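Local coordinates for pyridoxal phosphate homeostasis protein (Bifidobacterium adolescentis ATCC 15703, PDB 3CPG) that probably binds pyridoxal 5'-phosphate and takes part in keeping the cell's supply of this cofactor in balance, at residues I120-S125 with L164-E169; T137-D142 with G200-G205; L146-S151 with A187-T192; D226-L229 with G235-R238. One frame throughout, in Å; residues are numbered along the deposited sequence.

How the contacts relate
Contacts 1 and 2 lie at the C-terminal end of the strands of one barrel, their centres about 5 Å apart; contact 2 is buried, while contact 1 reaches the surface. Their segments alternate along the chain: strand 161-166 of contact 1 runs between strands 137-141 and 196-202 of contact 2. Side chains of both, Gln-122 and Met-202, come to about 11 Å from that of Lys-57, the predicted cofactor attachment point, which carries no cofactor here. Contact 3 joins the helices that follow two of these strands, its centre about 13 Å from those of contacts 1 and 2. Contact 4 has its centre about 14 Å from that of contact 3; both lie away from the predicted cofactor site.

Contact 1 (I120-S125 with L164-E169); sequences IGQLQS and LLEVNE
Gln-122 and Glu-166 meet edge to edge in nearly one plane, the amide and carboxylate only 11° apart, although the side chains themselves cross obliquely. As modelled, OE1 of Gln-122 lies 2.8 Å from OE2 of Glu-166, and NE2 of Gln-122 lies 3.2 Å from OE1 of Glu-166. The first pair sets two acceptors against each other, which suggests that the amide's O and N are assigned the wrong way round; with its ends exchanged, the nitrogen might donate to the carboxylate, but no particular bond can be assigned. Glu-166 reaches across because its CG stands anti to the backbone N (chi1 -178°) and the chain stays extended beyond, whereas Gln-122 bends at chi2 to bring its amide to the carboxylate. Replacing Glu-166 by an alanine would take away the carboxylate and is likely to set the amide of Gln-122 free to turn at the surface. In the second shell, a backbone hydrogen bond to Val-141 fixes Glu-166 on its strand, and Ser-140 OG bonds to the carbonyl of Gly-121, just before Gln-122. Gln-122 thus projects from the loop after strand 113-119, while Glu-166 points from strand 161-166. Both segments lie toward the C-terminal ends of parallel strands, the end of a TIM barrel that holds the cofactor in the alanine racemase N-terminal domain family, consistent with the PLP-binding role predicted here.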
# COMPACT_ATOMS: atom_id res chain seq x y z
N ILE A 120 -5.19 0.32 2.30
CA ILE A 120 -4.10 0.52 3.24
C ILE A 120 -4.59 0.88 4.64
O ILE A 120 -3.78 1.04 5.55
CB ILE A 120 -3.13 1.60 2.72
CG1 ILE A 120 -3.85 2.94 2.60
CG2 ILE A 120 -2.60 1.20 1.35
CD1 ILE A 120 -2.96 4.08 2.14
N GLY A 121 -5.90 0.99 4.80
CA GLY A 121 -6.47 1.30 6.10
C GLY A 121 -6.95 -0.00 6.74
O GLY A 121 -7.02 -1.03 6.07
N GLN A 122 -7.27 0.03 8.03
CA GLN A 122 -7.71 -1.17 8.72
C GLN A 122 -9.00 -1.71 8.10
O GLN A 122 -9.91 -0.95 7.76
CB GLN A 122 -7.91 -0.90 10.21
CG GLN A 122 -6.65 -0.45 10.96
CD GLN A 122 -5.45 -1.36 10.71
OE1 GLN A 122 -4.63 -1.10 9.82
NE2 GLN A 122 -5.33 -2.42 11.49
N LEU A 123 -9.07 -3.03 7.96
CA LEU A 123 -10.22 -3.68 7.34
C LEU A 123 -11.12 -4.41 8.32
O LEU A 123 -10.74 -5.45 8.87
CB LEU A 123 -9.72 -4.67 6.27
CG LEU A 123 -10.76 -5.52 5.55
CD1 LEU A 123 -11.80 -4.63 4.88
CD2 LEU A 123 -10.05 -6.39 4.51
N GLN A 124 -12.31 -3.86 8.55
CA GLN A 124 -13.27 -4.49 9.44
C GLN A 124 -13.72 -5.76 8.73
O GLN A 124 -13.94 -5.75 7.52
CB GLN A 124 -14.46 -3.55 9.69
CG GLN A 124 -15.45 -4.06 10.71
CD GLN A 124 -16.41 -2.97 11.16
OE1 GLN A 124 -16.00 -1.98 11.77
NE2 GLN A 124 -17.69 -3.15 10.87
N SER A 125 -13.84 -6.85 9.47
CA SER A 125 -14.20 -8.14 8.90
C SER A 125 -15.44 -8.19 8.00
O SER A 125 -15.42 -8.83 6.95
CB SER A 125 -14.34 -9.18 10.01
OG SER A 125 -13.12 -9.32 10.72
N LEU A 164 -0.42 -7.90 2.50
CA LEU A 164 0.84 -7.52 3.10
C LEU A 164 0.59 -7.70 4.59
O LEU A 164 -0.50 -7.39 5.08
CB LEU A 164 1.21 -6.05 2.83
CG LEU A 164 1.42 -5.59 1.38
CD1 LEU A 164 2.10 -4.22 1.39
CD2 LEU A 164 2.28 -6.58 0.62
N LEU A 165 1.57 -8.24 5.30
CA LEU A 165 1.43 -8.41 6.74
C LEU A 165 1.81 -7.08 7.36
O LEU A 165 2.94 -6.59 7.19
CB LEU A 165 2.37 -9.52 7.25
CG LEU A 165 2.52 -9.62 8.77
CD1 LEU A 165 1.16 -9.84 9.44
CD2 LEU A 165 3.48 -10.76 9.10
N GLU A 166 0.86 -6.48 8.06
CA GLU A 166 1.06 -5.19 8.71
C GLU A 166 1.68 -5.42 10.07
O GLU A 166 1.10 -6.11 10.91
CB GLU A 166 -0.29 -4.48 8.87
CG GLU A 166 -0.22 -3.10 9.49
CD GLU A 166 -1.60 -2.55 9.77
OE1 GLU A 166 -2.28 -3.09 10.68
OE2 GLU A 166 -2.01 -1.60 9.09
N VAL A 167 2.86 -4.85 10.29
CA VAL A 167 3.56 -5.02 11.55
C VAL A 167 3.61 -3.71 12.33
O VAL A 167 3.80 -2.64 11.76
CB VAL A 167 5.01 -5.51 11.32
CG1 VAL A 167 5.70 -5.75 12.66
CG2 VAL A 167 5.00 -6.78 10.49
N ASN A 168 3.44 -3.81 13.65
CA ASN A 168 3.48 -2.64 14.51
C ASN A 168 4.94 -2.35 14.84
O ASN A 168 5.57 -3.11 15.58
CB ASN A 168 2.70 -2.91 15.80
CG ASN A 168 2.71 -1.73 16.76
OD1 ASN A 168 3.38 -0.72 16.53
ND2 ASN A 168 1.98 -1.86 17.86
N GLU A 169 5.48 -1.27 14.29
CA GLU A 169 6.87 -0.88 14.53
C GLU A 169 6.93 0.42 15.32
O GLU A 169 7.97 1.08 15.37
CB GLU A 169 7.60 -0.69 13.19
CG GLU A 169 7.59 -1.91 12.28
CD GLU A 169 8.59 -2.97 12.70
OE1 GLU A 169 9.16 -2.85 13.81
OE2 GLU A 169 8.81 -3.93 11.92

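Contact 2 (T137-D142 with G200-G205); sequences TIESVD and GLMTIG
The carboxylate of Glu-139 meets Met-202, a selenomethionine in this crystal, at one oxygen: OE1 of Glu-139 is 3.4 Å from CG of Met-202, which approaches beyond that oxygen and over neither face. The faces have other neighbours. CD1 of Leu-164 sits over one, 3.5 Å from CD of Glu-139, and CG2 of Ile-120 over the opposite one, 3.7 Å from that same carbon. Both oxygens have polar partners, OE1 in Ser-243 OG and OE2 in His-118 ND1, so the group is held flat between aliphatic carbons with its rotation fixed by hydrogen bonds. The second flat group is the peptide after Glu-139. The methyl CE of Met-202 lies over its face, 3.5 Å from O of Glu-139, while CB of Met-202 comes equally near that oxygen from beyond it. This wrap follows from two bends in the Met-202 chain (chi2 -81°, chi3 -102°), which fold the selenium and methyl back across the carbonyl. The two side chains cross at about a right angle. In the parallel barrel, strands 137-141 and 196-202 are both neighbours of strand 161-166, and Met-202 bridges them from the inside, CA of Glu-139 lying 6.4 Å from CA of Met-202. Past the strand, Thr-203 forms an ST turn: Gly-205 N donates to Thr-203 OG1 at 3.1 Å, with an N-H...O angle of 157°. That hydroxyl also bonds to Val-167 O.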
# COMPACT_ATOMS: atom_id res chain seq x y z
N THR A 137 -4.69 -5.87 -3.57
CA THR A 137 -3.85 -6.11 -2.40
C THR A 137 -4.39 -5.41 -1.15
O THR A 137 -4.74 -4.24 -1.19
CB THR A 137 -2.40 -5.61 -2.63
OG1 THR A 137 -1.82 -6.27 -3.76
CG2 THR A 137 -1.55 -5.90 -1.40
N ILE A 138 -4.45 -6.16 -0.06
CA ILE A 138 -4.88 -5.62 1.23
C ILE A 138 -3.62 -5.50 2.09
O ILE A 138 -3.09 -6.50 2.58
CB ILE A 138 -5.89 -6.56 1.93
CG1 ILE A 138 -7.16 -6.69 1.08
CG2 ILE A 138 -6.22 -6.03 3.32
CD1 ILE A 138 -8.15 -7.74 1.58
N GLU A 139 -3.14 -4.27 2.26
CA GLU A 139 -1.91 -4.02 3.01
C GLU A 139 -2.02 -4.03 4.52
O GLU A 139 -1.01 -4.02 5.22
CB GLU A 139 -1.32 -2.66 2.60
CG GLU A 139 -0.85 -2.58 1.16
CD GLU A 139 0.04 -1.37 0.93
OE1 GLU A 139 0.62 -0.87 1.92
OE2 GLU A 139 0.19 -0.94 -0.23
N SER A 140 -3.25 -4.07 5.04
CA SER A 140 -3.47 -4.00 6.48
C SER A 140 -3.77 -5.30 7.22
O SER A 140 -4.46 -5.27 8.24
CB SER A 140 -4.61 -3.01 6.74
OG SER A 140 -5.76 -3.43 6.03
N VAL A 141 -3.28 -6.43 6.73
CA VAL A 141 -3.55 -7.69 7.41
C VAL A 141 -2.61 -7.76 8.62
O VAL A 141 -1.40 -7.94 8.48
CB VAL A 141 -3.32 -8.88 6.47
CG1 VAL A 141 -3.71 -10.18 7.15
CG2 VAL A 141 -4.14 -8.68 5.19
N ASP A 142 -3.19 -7.61 9.81
CA ASP A 142 -2.41 -7.58 11.05
C ASP A 142 -2.52 -8.81 11.94
O ASP A 142 -2.01 -8.81 13.06
CB ASP A 142 -2.80 -6.34 11.85
CG ASP A 142 -4.26 -6.35 12.27
OD1 ASP A 142 -5.10 -6.91 11.53
OD2 ASP A 142 -4.58 -5.79 13.34
N GLY A 200 4.47 -9.24 0.85
CA GLY A 200 5.41 -8.42 1.60
C GLY A 200 4.87 -7.97 2.95
O GLY A 200 3.89 -8.52 3.46
N LEU A 201 5.53 -6.97 3.53
CA LEU A 201 5.15 -6.42 4.82
C LEU A 201 4.83 -4.93 4.71
O LEU A 201 5.21 -4.27 3.74
CB LEU A 201 6.29 -6.61 5.83
CG LEU A 201 6.87 -8.02 5.97
CD1 LEU A 201 8.03 -8.00 6.95
CD2 LEU A 201 5.79 -8.98 6.43
N MSE A 202 4.12 -4.40 5.70
CA MSE A 202 3.74 -2.99 5.72
C MSE A 202 3.79 -2.47 7.15
O MSE A 202 3.59 -3.23 8.09
CB MSE A 202 2.31 -2.83 5.18
CG MSE A 202 1.78 -1.37 5.10
SE MSE A 202 1.09 -0.54 6.72
CE MSE A 202 -0.77 -0.74 6.38
N THR A 203 4.08 -1.19 7.31
CA THR A 203 4.05 -0.60 8.64
C THR A 203 3.73 0.88 8.56
O THR A 203 4.07 1.55 7.58
CB THR A 203 5.38 -0.77 9.41
OG1 THR A 203 5.18 -0.38 10.78
CG2 THR A 203 6.46 0.12 8.82
N ILE A 204 3.04 1.36 9.58
CA ILE A 204 2.69 2.77 9.67
C ILE A 204 3.88 3.50 10.30
O ILE A 204 3.98 4.72 10.23
CB ILE A 204 1.43 2.95 10.53
CG1 ILE A 204 0.26 2.21 9.88
CG2 ILE A 204 1.11 4.42 10.70
CD1 ILE A 204 -1.03 2.24 10.69
N GLY A 205 4.79 2.73 10.89
CA GLY A 205 5.97 3.30 11.51
C GLY A 205 5.70 3.92 12.86
O GLY A 205 4.83 3.45 13.60

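Contact 3 (L146-S151 with A187-T192)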
# COMPACT_ATOMS: atom_id res chain seq x y z
N LEU A 146 -7.43 -12.34 10.91
CA LEU A 146 -7.94 -11.56 9.78
C LEU A 146 -7.60 -12.26 8.46
O LEU A 146 -8.44 -12.35 7.57
CB LEU A 146 -7.36 -10.14 9.79
CG LEU A 146 -7.82 -9.19 8.67
CD1 LEU A 146 -9.34 -9.14 8.63
CD2 LEU A 146 -7.25 -7.79 8.90
N ALA A 147 -6.38 -12.76 8.35
CA ALA A 147 -5.94 -13.44 7.14
C ALA A 147 -6.86 -14.63 6.83
O ALA A 147 -7.17 -14.88 5.66
CB ALA A 147 -4.50 -13.92 7.30
N GLU A 148 -7.27 -15.35 7.86
CA GLU A 148 -8.16 -16.50 7.68
C GLU A 148 -9.52 -16.04 7.17
O GLU A 148 -10.12 -16.66 6.30
CB GLU A 148 -8.35 -17.26 8.99
CG GLU A 148 -7.10 -17.92 9.55
CD GLU A 148 -7.35 -18.62 10.87
OE1 GLU A 148 -7.91 -17.99 11.79
OE2 GLU A 148 -6.99 -19.82 11.00
N LYS A 149 -10.02 -14.94 7.74
CA LYS A 149 -11.32 -14.42 7.32
C LYS A 149 -11.28 -13.99 5.86
O LYS A 149 -12.24 -14.20 5.12
CB LYS A 149 -11.72 -13.24 8.21
CG LYS A 149 -11.96 -13.63 9.65
CD LYS A 149 -12.23 -12.41 10.51
CE LYS A 149 -12.37 -12.80 11.98
NZ LYS A 149 -12.64 -11.61 12.83
N ILE A 150 -10.18 -13.39 5.45
CA ILE A 150 -10.05 -12.96 4.06
C ILE A 150 -9.93 -14.19 3.17
O ILE A 150 -10.53 -14.26 2.10
CB ILE A 150 -8.81 -12.04 3.88
CG1 ILE A 150 -9.02 -10.76 4.69
CG2 ILE A 150 -8.57 -11.75 2.40
CD1 ILE A 150 -7.82 -9.82 4.72
N SER A 151 -9.17 -15.18 3.64
CA SER A 151 -8.99 -16.42 2.90
C SER A 151 -10.32 -17.12 2.61
O SER A 151 -10.60 -17.50 1.47
CB SER A 151 -8.08 -17.37 3.68
OG SER A 151 -8.04 -18.65 3.08
N ALA A 187 3.44 -14.65 9.37
CA ALA A 187 3.67 -14.65 7.93
C ALA A 187 3.65 -16.07 7.37
O ALA A 187 3.03 -16.33 6.33
CB ALA A 187 5.00 -13.99 7.61
N GLN A 188 4.32 -16.98 8.06
CA GLN A 188 4.38 -18.36 7.61
C GLN A 188 3.00 -19.00 7.62
O GLN A 188 2.67 -19.76 6.71
CB GLN A 188 5.38 -19.13 8.48
CG GLN A 188 6.78 -18.52 8.40
CD GLN A 188 7.80 -19.21 9.27
OE1 GLN A 188 7.57 -19.41 10.47
NE2 GLN A 188 8.93 -19.58 8.68
N LYS A 189 2.19 -18.69 8.63
CA LYS A 189 0.84 -19.25 8.70
C LYS A 189 0.01 -18.69 7.54
O LYS A 189 -0.73 -19.43 6.89
CB LYS A 189 0.18 -18.89 10.03
CG LYS A 189 -1.29 -19.31 10.11
CD LYS A 189 -1.45 -20.81 9.89
CE LYS A 189 -2.91 -21.21 9.78
NZ LYS A 189 -3.69 -20.90 11.01
N ILE A 190 0.15 -17.39 7.28
CA ILE A 190 -0.58 -16.76 6.19
C ILE A 190 -0.20 -17.42 4.87
O ILE A 190 -1.04 -17.61 3.99
CB ILE A 190 -0.26 -15.24 6.11
CG1 ILE A 190 -0.83 -14.53 7.34
CG2 ILE A 190 -0.83 -14.65 4.82
CD1 ILE A 190 -0.50 -13.05 7.42
N GLY A 191 1.07 -17.79 4.74
CA GLY A 191 1.53 -18.43 3.52
C GLY A 191 0.84 -19.75 3.22
O GLY A 191 0.83 -20.20 2.07
N THR A 192 0.26 -20.38 4.23
CA THR A 192 -0.42 -21.66 4.05
C THR A 192 -1.89 -21.52 3.65
O THR A 192 -2.53 -22.50 3.28
CB THR A 192 -0.36 -22.52 5.33
OG1 THR A 192 -1.15 -21.92 6.35
CG2 THR A 192 1.07 -22.66 5.81
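Lys-189 turns its CG anti to the backbone N (chi1 174°) and then bends at chi2 and chi4, while Glu-148, its CG anti to the carbonyl carbon (chi1 -65°), stays extended; with these torsions the chains cross at about a right angle and bring their charged ends together. They join neighbouring outer helices of the TIM barrel, 144-157 and 183-191, which flank strand 161-166 in the chain. The salt bridge is loose: NZ of Lys-189 stands 3.5 Å from OE2 of Glu-148, a weak hydrogen bond, and both residues are partly open to solvent. Beneath the salt bridge the helices touch through Ala-147 and Ile-190, whose CA atoms are 6.4 Å apart, a close approach consistent with the small alanine side chain. The Ala-147 methyl CB meets Ile-190 CG1 at 3.7 Å, with Ile-190 CD1 slightly farther along the same branch. Both apolar residues also face the strands: Ala-147 packs on Val-141, and Ile-190 on Val-163, Leu-165 and Ile-196, so the contact closes over the barrel's hydrophobic layer. Next to Gly-191, the carbonyl of Lys-189 takes two bonds from a single residue. Thr-192 N donates to Lys-189 O at 3.0 Å, and Thr-192 OG1 donates to it at 2.6 Å in the carbonyl plane, on a lone pair, with a C=O...O angle of 142°.

Contact 4 (D226-L229 with G235-R238)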
# COMPACT_ATOMS: atom_id res chain seq x y z
N ASP A 226 13.32 -10.14 5.02
CA ASP A 226 14.41 -11.00 4.56
C ASP A 226 14.34 -12.41 5.15
O ASP A 226 14.57 -13.39 4.43
CB ASP A 226 15.77 -10.38 4.90
CG ASP A 226 16.05 -9.11 4.12
OD1 ASP A 226 15.39 -8.89 3.08
OD2 ASP A 226 16.93 -8.34 4.54
N LEU A 227 14.04 -12.51 6.44
CA LEU A 227 13.94 -13.81 7.09
C LEU A 227 12.79 -14.63 6.52
O LEU A 227 12.93 -15.83 6.30
CB LEU A 227 13.78 -13.64 8.61
CG LEU A 227 15.03 -13.15 9.35
CD1 LEU A 227 14.74 -12.97 10.84
CD2 LEU A 227 16.15 -14.16 9.15
N ILE A 228 11.65 -13.99 6.28
CA ILE A 228 10.51 -14.71 5.73
C ILE A 228 10.85 -15.29 4.36
O ILE A 228 10.52 -16.44 4.06
CB ILE A 228 9.28 -13.78 5.58
CG1 ILE A 228 8.84 -13.29 6.96
CG2 ILE A 228 8.14 -14.54 4.90
CD1 ILE A 228 7.80 -12.17 6.91
N LEU A 229 11.50 -14.50 3.51
CA LEU A 229 11.89 -14.97 2.19
C LEU A 229 12.88 -16.12 2.31
O LEU A 229 12.83 -17.09 1.55
CB LEU A 229 12.52 -13.84 1.39
CG LEU A 229 11.59 -12.83 0.72
CD1 LEU A 229 12.41 -11.79 -0.02
CD2 LEU A 229 10.66 -13.56 -0.24
N GLY A 235 4.19 -20.71 0.35
CA GLY A 235 3.57 -19.41 0.17
C GLY A 235 4.33 -18.21 0.71
O GLY A 235 3.71 -17.19 1.03
N THR A 236 5.65 -18.30 0.80
CA THR A 236 6.44 -17.18 1.31
C THR A 236 7.43 -16.60 0.30
O THR A 236 8.03 -15.56 0.55
CB THR A 236 7.25 -17.59 2.55
OG1 THR A 236 8.23 -18.57 2.18
CG2 THR A 236 6.34 -18.16 3.63
N ASP A 237 7.59 -17.26 -0.85
CA ASP A 237 8.55 -16.80 -1.85
C ASP A 237 8.24 -15.46 -2.52
O ASP A 237 9.10 -14.91 -3.22
CB ASP A 237 8.73 -17.86 -2.94
CG ASP A 237 7.52 -18.00 -3.83
OD1 ASP A 237 6.43 -18.33 -3.31
OD2 ASP A 237 7.65 -17.76 -5.05
N ARG A 238 7.04 -14.93 -2.33
CA ARG A 238 6.68 -13.66 -2.93
C ARG A 238 6.55 -12.53 -1.91
O ARG A 238 6.06 -11.45 -2.23
CB ARG A 238 5.38 -13.79 -3.73
CG ARG A 238 5.56 -14.56 -5.04
CD ARG A 238 4.30 -14.49 -5.90
NE ARG A 238 4.51 -15.04 -7.24
CZ ARG A 238 4.79 -16.31 -7.49
NH1 ARG A 238 4.90 -17.19 -6.50
NH2 ARG A 238 4.95 -16.72 -8.75
O HOH W 1 10.48 -18.22 0.53
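Leu-229 and Asp-237 mark the closest backbone approach, their CA atoms 5.6 Å apart, where the loop 235-238 folds back against the last turns of helix 211-231. Gly-235 has left-handed backbone angles (phi 68°, psi 26°), and Thr-236 follows with its CB directed at the helix. No direct hydrogen bond joins the segments; a water does so instead, donating to Leu-229 O at 2.8 Å and to Thr-236 OG1 at 2.8 Å. As that hydroxyl also bonds to the carbonyl of Glu-233, it accepts from the water and gives its proton to the turn. A chi1 of 65° places OG1 of Thr-236 between the backbone N and the carbonyl carbon, where it meets both the water and Glu-233 O. Its CB rests against Ile-228, 4.0 Å from the branch methyl CG2. One of the two methyls of Leu-229, CD2, lies against the loop backbone, 3.4 Å from Thr-236 O and 3.6 Å from Asp-237 O. Asp-237 and Arg-238 point away from the helix and pair with each other by charge alone, OD2 of Asp-237 lying well out of the guanidinium plane. The loop is thus held on the helix's C-terminal end before it enters strand 241-243. On the inner side Ile-228 packs on Leu-201 of strand 196-202 and Ala-187 of helix 183-191; at the surface, Leu-227 touches Ile-184 of that same helix.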